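Local coordinates for 3-oxoacyl-[acyl-carrier-protein] synthase, mitochondrial (Arabidopsis thaliana, PDB 2IX4) that catalyses the condensation steps of mitochondrial fatty acid synthesis, extending acyl chains by two carbons taken from malonyl-ACP, at residues Arg1-Thr6 / Ile255-Tyr260; Thr6-Val11 / Lys269-Leu274. All blocks are in the same frame, centred on the assembly; numbering follows the deposited sequence.

Contact 1: Arg1-Thr6 / Ile255-Tyr260; sequences RRVVVT and IVLEEY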
ATOM      1  N   ARG A   1     -21.850  13.586  -1.466  1.00 23.37           N
ATOM      2  CA  ARG A   1     -21.870  13.108  -0.051  1.00 23.25           C
ATOM      3  C   ARG A   1     -20.690  13.694   0.714  1.00 23.14           C
ATOM      4  O   ARG A   1     -19.556  13.711   0.216  1.00 23.10           O
ATOM      5  CB  ARG A   1     -21.840  11.577   0.028  1.00 23.18           C
ATOM      6  CG  ARG A   1     -22.627  10.867  -1.072  1.00 23.67           C
ATOM      7  CD  ARG A   1     -23.226   9.545  -0.621  1.00 23.86           C
ATOM      8  NE  ARG A   1     -22.254   8.606  -0.066  1.00 23.20           N
ATOM      9  CZ  ARG A   1     -22.574   7.593   0.735  1.00 23.21           C
ATOM     10  NH1 ARG A   1     -23.841   7.385   1.077  1.00 22.77           N
ATOM     11  NH2 ARG A   1     -21.630   6.791   1.204  1.00 23.04           N
ATOM     12  N   ARG A   2     -20.964  14.175   1.922  1.00 22.88           N
ATOM     13  CA  ARG A   2     -19.939  14.780   2.767  1.00 22.57           C
ATOM     14  C   ARG A   2     -19.423  13.775   3.792  1.00 22.24           C
ATOM     15  O   ARG A   2     -20.148  12.867   4.207  1.00 21.92           O
ATOM     16  CB  ARG A   2     -20.488  16.027   3.462  1.00 22.73           C
ATOM     17  CG  ARG A   2     -20.968  17.105   2.496  1.00 23.48           C
ATOM     18  CD  ARG A   2     -21.827  18.132   3.203  1.00 25.06           C
ATOM     19  NE  ARG A   2     -21.026  19.100   3.948  1.00 26.25           N
ATOM     20  CZ  ARG A   2     -21.533  20.121   4.632  1.00 27.14           C
ATOM     21  NH1 ARG A   2     -22.846  20.314   4.677  1.00 27.00           N
ATOM     22  NH2 ARG A   2     -20.725  20.951   5.275  1.00 27.69           N
ATOM     23  N   VAL A   3     -18.162  13.944   4.187  1.00 21.84           N
ATOM     24  CA  VAL A   3     -17.485  12.997   5.072  1.00 21.47           C
ATOM     25  C   VAL A   3     -17.048  13.695   6.356  1.00 21.40           C
ATOM     26  O   VAL A   3     -16.342  14.705   6.318  1.00 21.37           O
ATOM     27  CB  VAL A   3     -16.266  12.334   4.371  1.00 21.56           C
ATOM     28  CG1 VAL A   3     -15.597  11.312   5.286  1.00 20.67           C
ATOM     29  CG2 VAL A   3     -16.696  11.674   3.056  1.00 21.22           C
ATOM     30  N   VAL A   4     -17.483  13.153   7.490  1.00 21.25           N
ATOM     31  CA  VAL A   4     -17.144  13.723   8.793  1.00 21.28           C
ATOM     32  C   VAL A   4     -16.375  12.733   9.672  1.00 21.20           C
ATOM     33  O   VAL A   4     -16.369  11.527   9.413  1.00 21.32           O
ATOM     34  CB  VAL A   4     -18.393  14.264   9.556  1.00 21.27           C
ATOM     35  CG1 VAL A   4     -19.048  15.405   8.792  1.00 21.32           C
ATOM     36  CG2 VAL A   4     -19.393  13.150   9.859  1.00 21.17           C
ATOM     37  N   VAL A   5     -15.729  13.261  10.707  1.00 20.93           N
ATOM     38  CA  VAL A   5     -14.943  12.461  11.634  1.00 20.55           C
ATOM     39  C   VAL A   5     -15.736  12.313  12.925  1.00 20.39           C
ATOM     40  O   VAL A   5     -16.115  13.311  13.541  1.00 20.35           O
ATOM     41  CB  VAL A   5     -13.575  13.120  11.925  1.00 20.50           C
ATOM     42  CG1 VAL A   5     -12.756  12.259  12.876  1.00 20.38           C
ATOM     43  CG2 VAL A   5     -12.807  13.358  10.627  1.00 20.59           C
ATOM     44  N   THR A   6     -15.988  11.067  13.328  1.00 20.14           N
ATOM     45  CA  THR A   6     -16.819  10.788  14.500  1.00 19.86           C
ATOM     46  C   THR A   6     -16.087  10.032  15.610  1.00 19.74           C
ATOM     47  O   THR A   6     -16.634   9.835  16.693  1.00 19.54           O
ATOM     48  CB  THR A   6     -18.108  10.014  14.115  1.00 19.91           C
ATOM     49  OG1 THR A   6     -17.768   8.858  13.341  1.00 19.90           O
ATOM     50  CG2 THR A   6     -19.050  10.895  13.313  1.00 20.19           C
ATOM     51  N   ILE A 255      -8.782   7.014  12.673  1.00 20.29           N
ATOM     52  CA  ILE A 255     -10.024   7.778  12.800  1.00 20.33           C
ATOM     53  C   ILE A 255     -11.212   7.020  12.224  1.00 20.28           C
ATOM     54  O   ILE A 255     -11.049   6.137  11.374  1.00 20.13           O
ATOM     55  CB  ILE A 255      -9.932   9.185  12.136  1.00 20.17           C
ATOM     56  CG1 ILE A 255      -9.681   9.075  10.627  1.00 20.58           C
ATOM     57  CG2 ILE A 255      -8.861  10.023  12.816  1.00 20.17           C
ATOM     58  CD1 ILE A 255      -9.668  10.408   9.897  1.00 19.67           C
ATOM     59  N   VAL A 256     -12.404   7.362  12.706  1.00 20.39           N
ATOM     60  CA  VAL A 256     -13.638   6.874  12.111  1.00 20.42           C
ATOM     61  C   VAL A 256     -14.186   7.979  11.216  1.00 20.82           C
ATOM     62  O   VAL A 256     -14.551   9.058  11.690  1.00 20.96           O
ATOM     63  CB  VAL A 256     -14.684   6.454  13.171  1.00 20.47           C
ATOM     64  CG1 VAL A 256     -15.992   6.042  12.504  1.00 20.17           C
ATOM     65  CG2 VAL A 256     -14.149   5.312  14.024  1.00 20.30           C
ATOM     66  N   LEU A 257     -14.192   7.711   9.916  1.00 20.89           N
ATOM     67  CA  LEU A 257     -14.815   8.582   8.940  1.00 21.19           C
ATOM     68  C   LEU A 257     -16.202   8.042   8.643  1.00 21.41           C
ATOM     69  O   LEU A 257     -16.398   6.826   8.592  1.00 21.49           O
ATOM     70  CB  LEU A 257     -13.997   8.600   7.653  1.00 21.03           C
ATOM     71  CG  LEU A 257     -12.596   9.207   7.672  1.00 21.36           C
ATOM     72  CD1 LEU A 257     -11.797   8.677   6.499  1.00 21.50           C
ATOM     73  CD2 LEU A 257     -12.667  10.734   7.641  1.00 21.44           C
ATOM     74  N   GLU A 258     -17.171   8.935   8.466  1.00 21.80           N
ATOM     75  CA  GLU A 258     -18.493   8.511   8.021  1.00 22.19           C
ATOM     76  C   GLU A 258     -19.270   9.591   7.289  1.00 22.24           C
ATOM     77  O   GLU A 258     -19.044  10.786   7.485  1.00 22.21           O
ATOM     78  CB  GLU A 258     -19.320   7.876   9.156  1.00 22.51           C
ATOM     79  CG  GLU A 258     -19.829   8.789  10.231  1.00 23.32           C
ATOM     80  CD  GLU A 258     -20.608   8.027  11.303  1.00 24.64           C
ATOM     81  OE1 GLU A 258     -21.768   7.624  11.057  1.00 25.82           O
ATOM     82  OE2 GLU A 258     -20.061   7.832  12.406  1.00 25.25           O
ATOM     83  N   GLU A 259     -20.176   9.141   6.428  1.00 22.33           N
ATOM     84  CA  GLU A 259     -21.033  10.027   5.661  1.00 22.64           C
ATOM     85  C   GLU A 259     -21.891  10.872   6.608  1.00 22.72           C
ATOM     86  O   GLU A 259     -22.425  10.367   7.597  1.00 22.51           O
ATOM     87  CB  GLU A 259     -21.881   9.215   4.672  1.00 22.58           C
ATOM     88  CG  GLU A 259     -22.622  10.044   3.633  1.00 22.82           C
ATOM     89  CD  GLU A 259     -23.962  10.537   4.140  1.00 23.34           C
ATOM     90  OE1 GLU A 259     -24.610   9.798   4.914  1.00 23.57           O
ATOM     91  OE2 GLU A 259     -24.363  11.662   3.774  1.00 23.72           O
ATOM     92  N   TYR A 260     -21.995  12.159   6.287  1.00 22.94           N
ATOM     93  CA  TYR A 260     -22.598  13.170   7.158  1.00 23.38           C
ATOM     94  C   TYR A 260     -24.041  12.861   7.579  1.00 23.57           C
ATOM     95  O   TYR A 260     -24.379  12.952   8.766  1.00 23.42           O
ATOM     96  CB  TYR A 260     -22.476  14.549   6.488  1.00 23.65           C
ATOM     97  CG  TYR A 260     -22.952  15.740   7.302  1.00 24.11           C
ATOM     98  CD1 TYR A 260     -22.755  15.805   8.684  1.00 24.45           C
ATOM     99  CD2 TYR A 260     -23.567  16.822   6.674  1.00 24.51           C
ATOM    100  CE1 TYR A 260     -23.185  16.902   9.419  1.00 24.64           C
ATOM    101  CE2 TYR A 260     -24.000  17.926   7.400  1.00 24.95           C
ATOM    102  CZ  TYR A 260     -23.805  17.958   8.770  1.00 24.92           C
ATOM    103  OH  TYR A 260     -24.229  19.049   9.490  1.00 25.45           O
TER
HETATM  104  O   HOH W   1     -23.621  14.011   2.939  1.00 24.59           O

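Contact 2: Thr6-Val11 / Lys269-Leu274; sequences TGLGMV and KIYAEL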
ATOM      1  N   THR A   6     -15.988  11.067  13.328  1.00 20.14           N
ATOM      2  CA  THR A   6     -16.819  10.788  14.500  1.00 19.86           C
ATOM      3  C   THR A   6     -16.087  10.032  15.610  1.00 19.74           C
ATOM      4  O   THR A   6     -16.634   9.835  16.693  1.00 19.54           O
ATOM      5  CB  THR A   6     -18.108  10.014  14.115  1.00 19.91           C
ATOM      6  OG1 THR A   6     -17.768   8.858  13.341  1.00 19.90           O
ATOM      7  CG2 THR A   6     -19.050  10.895  13.313  1.00 20.19           C
ATOM      8  N   GLY A   7     -14.851   9.617  15.345  1.00 19.64           N
ATOM      9  CA  GLY A   7     -14.060   8.897  16.338  1.00 19.41           C
ATOM     10  C   GLY A   7     -12.573   9.078  16.129  1.00 19.49           C
ATOM     11  O   GLY A   7     -12.103   9.078  14.994  1.00 19.20           O
ATOM     12  N   LEU A   8     -11.842   9.239  17.230  1.00 19.65           N
ATOM     13  CA  LEU A   8     -10.388   9.392  17.191  1.00 19.72           C
ATOM     14  C   LEU A   8      -9.713   8.344  18.073  1.00 20.05           C
ATOM     15  O   LEU A   8     -10.198   8.031  19.164  1.00 19.75           O
ATOM     16  CB  LEU A   8      -9.973  10.799  17.644  1.00 19.74           C
ATOM     17  CG  LEU A   8     -10.545  12.054  16.968  1.00 19.29           C
ATOM     18  CD1 LEU A   8     -10.084  13.301  17.701  1.00 18.97           C
ATOM     19  CD2 LEU A   8     -10.159  12.143  15.504  1.00 18.97           C
ATOM     20  N   GLY A   9      -8.594   7.803  17.594  1.00 20.05           N
ATOM     21  CA  GLY A   9      -7.846   6.801  18.350  1.00 20.35           C
ATOM     22  C   GLY A   9      -6.378   6.831  17.989  1.00 20.61           C
ATOM     23  O   GLY A   9      -6.029   6.974  16.818  1.00 20.51           O
ATOM     24  N   MET A  10      -5.513   6.707  18.993  1.00 20.82           N
ATOM     25  CA  MET A  10      -4.070   6.727  18.740  1.00 21.36           C
ATOM     26  C   MET A  10      -3.240   6.093  19.850  1.00 21.41           C
ATOM     27  O   MET A  10      -3.662   6.024  21.009  1.00 21.25           O
ATOM     28  CB  MET A  10      -3.581   8.159  18.457  1.00 21.57           C
ATOM     29  CG  MET A  10      -3.546   9.088  19.676  1.00 22.25           C
ATOM     30  SD  MET A  10      -3.715  10.845  19.296  1.00 25.45           S
ATOM     31  CE  MET A  10      -2.608  11.027  17.903  1.00 21.85           C
ATOM     32  N   VAL A  11      -2.061   5.619  19.461  1.00 21.56           N
ATOM     33  CA  VAL A  11      -1.029   5.177  20.394  1.00 21.67           C
ATOM     34  C   VAL A  11       0.296   5.735  19.879  1.00 21.61           C
ATOM     35  O   VAL A  11       0.712   5.437  18.758  1.00 21.46           O
ATOM     36  CB  VAL A  11      -1.024   3.620  20.591  1.00 21.90           C
ATOM     37  CG1 VAL A  11      -1.000   2.870  19.262  1.00 22.50           C
ATOM     38  CG2 VAL A  11       0.118   3.176  21.495  1.00 21.95           C
ATOM     39  N   LYS A 269     -21.575  12.394  17.664  1.00 25.91           N
ATOM     40  CA  LYS A 269     -20.868  13.658  17.786  1.00 26.03           C
ATOM     41  C   LYS A 269     -19.840  13.759  16.668  1.00 25.64           C
ATOM     42  O   LYS A 269     -19.195  12.775  16.309  1.00 25.70           O
ATOM     43  CB  LYS A 269     -20.252  13.852  19.183  1.00 26.45           C
ATOM     44  CG  LYS A 269     -19.265  12.787  19.649  1.00 27.76           C
ATOM     45  CD  LYS A 269     -17.820  13.263  19.529  1.00 29.93           C
ATOM     46  CE  LYS A 269     -16.946  12.684  20.639  1.00 30.41           C
ATOM     47  NZ  LYS A 269     -17.020  11.200  20.713  1.00 30.99           N
ATOM     48  N   ILE A 270     -19.723  14.951  16.101  1.00 25.33           N
ATOM     49  CA  ILE A 270     -18.883  15.167  14.938  1.00 24.97           C
ATOM     50  C   ILE A 270     -17.750  16.122  15.293  1.00 24.86           C
ATOM     51  O   ILE A 270     -17.990  17.230  15.777  1.00 24.90           O
ATOM     52  CB  ILE A 270     -19.717  15.702  13.749  1.00 24.99           C
ATOM     53  CG1 ILE A 270     -20.736  14.647  13.302  1.00 24.92           C
ATOM     54  CG2 ILE A 270     -18.812  16.102  12.595  1.00 25.00           C
ATOM     55  CD1 ILE A 270     -21.894  15.193  12.491  1.00 25.56           C
ATOM     56  N   TYR A 271     -16.518  15.678  15.060  1.00 24.48           N
ATOM     57  CA  TYR A 271     -15.340  16.494  15.325  1.00 24.22           C
ATOM     58  C   TYR A 271     -15.165  17.574  14.261  1.00 24.12           C
ATOM     59  O   TYR A 271     -14.999  18.751  14.584  1.00 24.09           O
ATOM     60  CB  TYR A 271     -14.081  15.623  15.391  1.00 24.10           C
ATOM     61  CG  TYR A 271     -13.953  14.787  16.649  1.00 24.17           C
ATOM     62  CD1 TYR A 271     -14.341  13.449  16.658  1.00 23.81           C
ATOM     63  CD2 TYR A 271     -13.433  15.332  17.826  1.00 23.89           C
ATOM     64  CE1 TYR A 271     -14.219  12.673  17.806  1.00 23.66           C
ATOM     65  CE2 TYR A 271     -13.309  14.564  18.980  1.00 23.67           C
ATOM     66  CZ  TYR A 271     -13.705  13.235  18.960  1.00 23.86           C
ATOM     67  OH  TYR A 271     -13.587  12.463  20.095  1.00 23.56           O
ATOM     68  N   ALA A 272     -15.209  17.159  12.996  1.00 23.96           N
ATOM     69  CA  ALA A 272     -14.922  18.030  11.859  1.00 24.01           C
ATOM     70  C   ALA A 272     -15.331  17.347  10.560  1.00 24.01           C
ATOM     71  O   ALA A 272     -15.668  16.164  10.557  1.00 23.92           O
ATOM     72  CB  ALA A 272     -13.427  18.381  11.819  1.00 23.83           C
ATOM     73  N   GLU A 273     -15.303  18.102   9.464  1.00 23.96           N
ATOM     74  CA  GLU A 273     -15.502  17.557   8.128  1.00 24.05           C
ATOM     75  C   GLU A 273     -14.149  17.470   7.430  1.00 24.10           C
ATOM     76  O   GLU A 273     -13.303  18.352   7.598  1.00 23.88           O
ATOM     77  CB  GLU A 273     -16.454  18.449   7.323  1.00 24.13           C
ATOM     78  CG  GLU A 273     -16.734  17.961   5.900  1.00 24.70           C
ATOM     79  CD  GLU A 273     -17.607  18.902   5.083  1.00 25.64           C
ATOM     80  OE1 GLU A 273     -17.879  20.035   5.533  1.00 26.65           O
ATOM     81  OE2 GLU A 273     -18.020  18.503   3.974  1.00 25.87           O
ATOM     82  N   LEU A 274     -13.940  16.404   6.664  1.00 24.10           N
ATOM     83  CA  LEU A 274     -12.776  16.319   5.790  1.00 24.27           C
ATOM     84  C   LEU A 274     -13.166  16.905   4.434  1.00 24.16           C
ATOM     85  O   LEU A 274     -13.992  16.331   3.722  1.00 24.12           O
ATOM     86  CB  LEU A 274     -12.291  14.874   5.653  1.00 24.38           C
ATOM     87  CG  LEU A 274     -10.819  14.665   5.275  1.00 24.95           C
ATOM     88  CD1 LEU A 274     -10.413  13.239   5.599  1.00 25.30           C
ATOM     89  CD2 LEU A 274     -10.519  14.986   3.816  1.00 25.44           C
TER
HETATM   90  O   HOH W   2     -19.001  10.207  17.565  1.00 36.85           O

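Contact 1: Arg1-Thr6 / Ile255-Tyr260
An antiparallel strand pair of the thiolase fold brings Val3-Thr6, near the start of the chain, against Ile255-Glu259, and it illustrates how one strand pairing can serve a largely apolar face and a mixed one. Val4 and Glu258 form the hydrogen-bonded pair: Val4 N reaches Glu258 O at 2.8 Å, almost straight at 176°, and Glu258 N returns the bond to Val4 O. Thr6 N to Val256 O and Tyr260 N to Arg2 O extend the pairing at either end.

On the face of Val3, Val5 and Leu257, one leucine methyl serves both valines, with CD2 of Leu257 3.8 Å from Val3 CG1 and 4.0 Å from Val5 CG2; helix 181-195 covers Val3 and Leu257. The other face sets Val4 beside Glu258. Glu258 places CG between its backbone N and carbonyl carbon (chi1 71°), and the extended chain beyond carries the carboxylate across Thr6, whose OG1 donates to the anti lone pair of OE2 at 2.7 Å. That same oxygen forms a salt bridge with Arg266, while OE1 is hydrogen-bonded to His262 ND1. Replacing Glu258 with an alanine would probably leave the buried Thr6 hydroxyl without this acceptor and take a counter-charge from Arg266.

Toward the N-terminus, Val4 CG1 meets the Tyr260 ring obliquely, 3.7 Å from CD1. Arg2 runs alongside the tyrosine, its guanidinium turned 66° from the ring and linked to Glu273 by a salt bridge. A water accepts from Arg2 N and donates to Glu259 OE2, whose carboxylate also caps the first turn of helix 260-265 at the backbone N atoms of Glu261 and His262. Arg1, bound through NH2 to Asp199 and Ile193 O, lays one guanidinium face over Glu259, with Glu259 CG 3.8 Å from Arg1 CZ, over the centre of the group.

Contact 2: Thr6-Val11 / Lys269-Leu274
Leu8 and Tyr271 meet face-on where strand 3-12 and the chain leading into strand 272-281 draw apart, an example of side chains holding two segments together where no hydrogen bond joins them directly. The tight part is a CH-pi contact: Leu8 CD1 stands 3.8 Å from the Tyr271 ring centroid, only 16° off the ring normal, and lies 3.7 Å from Tyr271 CE2. Leu8 CG follows over the CE1 side of the same ring, so CG and CD1 bear on the face while the second methyl stands farther off. Tyr271 has CG anti to its carbonyl carbon (chi1 -74°), an orientation that sends the ring out to meet Leu8 from the opposite direction. Backbone lies at the rim instead, with Thr6 O and Gly7 N near the ring plane beside CE1. The partners Leu374 and Ile373 of helix 364-378 pack on Leu8 and Tyr271, respectively.

The looser side is at Lys269 and Ile270. Here the Thr6 methyl CG2 approaches Lys269 O at 3.5 Å and reaches Ile270 CG1 only at 4.1 Å. Thr6 CA also makes a long CA-H...O contact with Lys269 O. A water donates to Lys269 O at 2.9 Å; its link to Thr6 O is too short to be trusted and remains doubtful. Lys269 is exposed, yet its NZ forms a salt bridge with Asp102.

Asp102 also binds Tyr271 OH and Leu8 N, which implies that one carboxylate ties both segments together around the CH-pi contact, with dispersion forces joining them directly and a third residue supplying the polar links.

How the contacts relate
Contacts 1 and 2 show one strand serving two neighbours: strand 3-12 lies between 251-259 and 272-281 in the same sheet, and Thr6 belongs to both contacts, whose centres are 8 Å apart. Probable backbone hydrogen bonds join them, Tyr271 N lying 2.8 Å from Val5 O and Val256 N 2.9 Å from Gly7 O. Val4 CB also packs against Ala272 O at 3.5 Å. Neither contact touches the hexanoic acid pocket, and the side chain of Ile255 is about 13 Å from the bound potassium. Contact 1 nevertheless packs on helix 181-195, which begins just after Cys179, the predicted active-site cysteine.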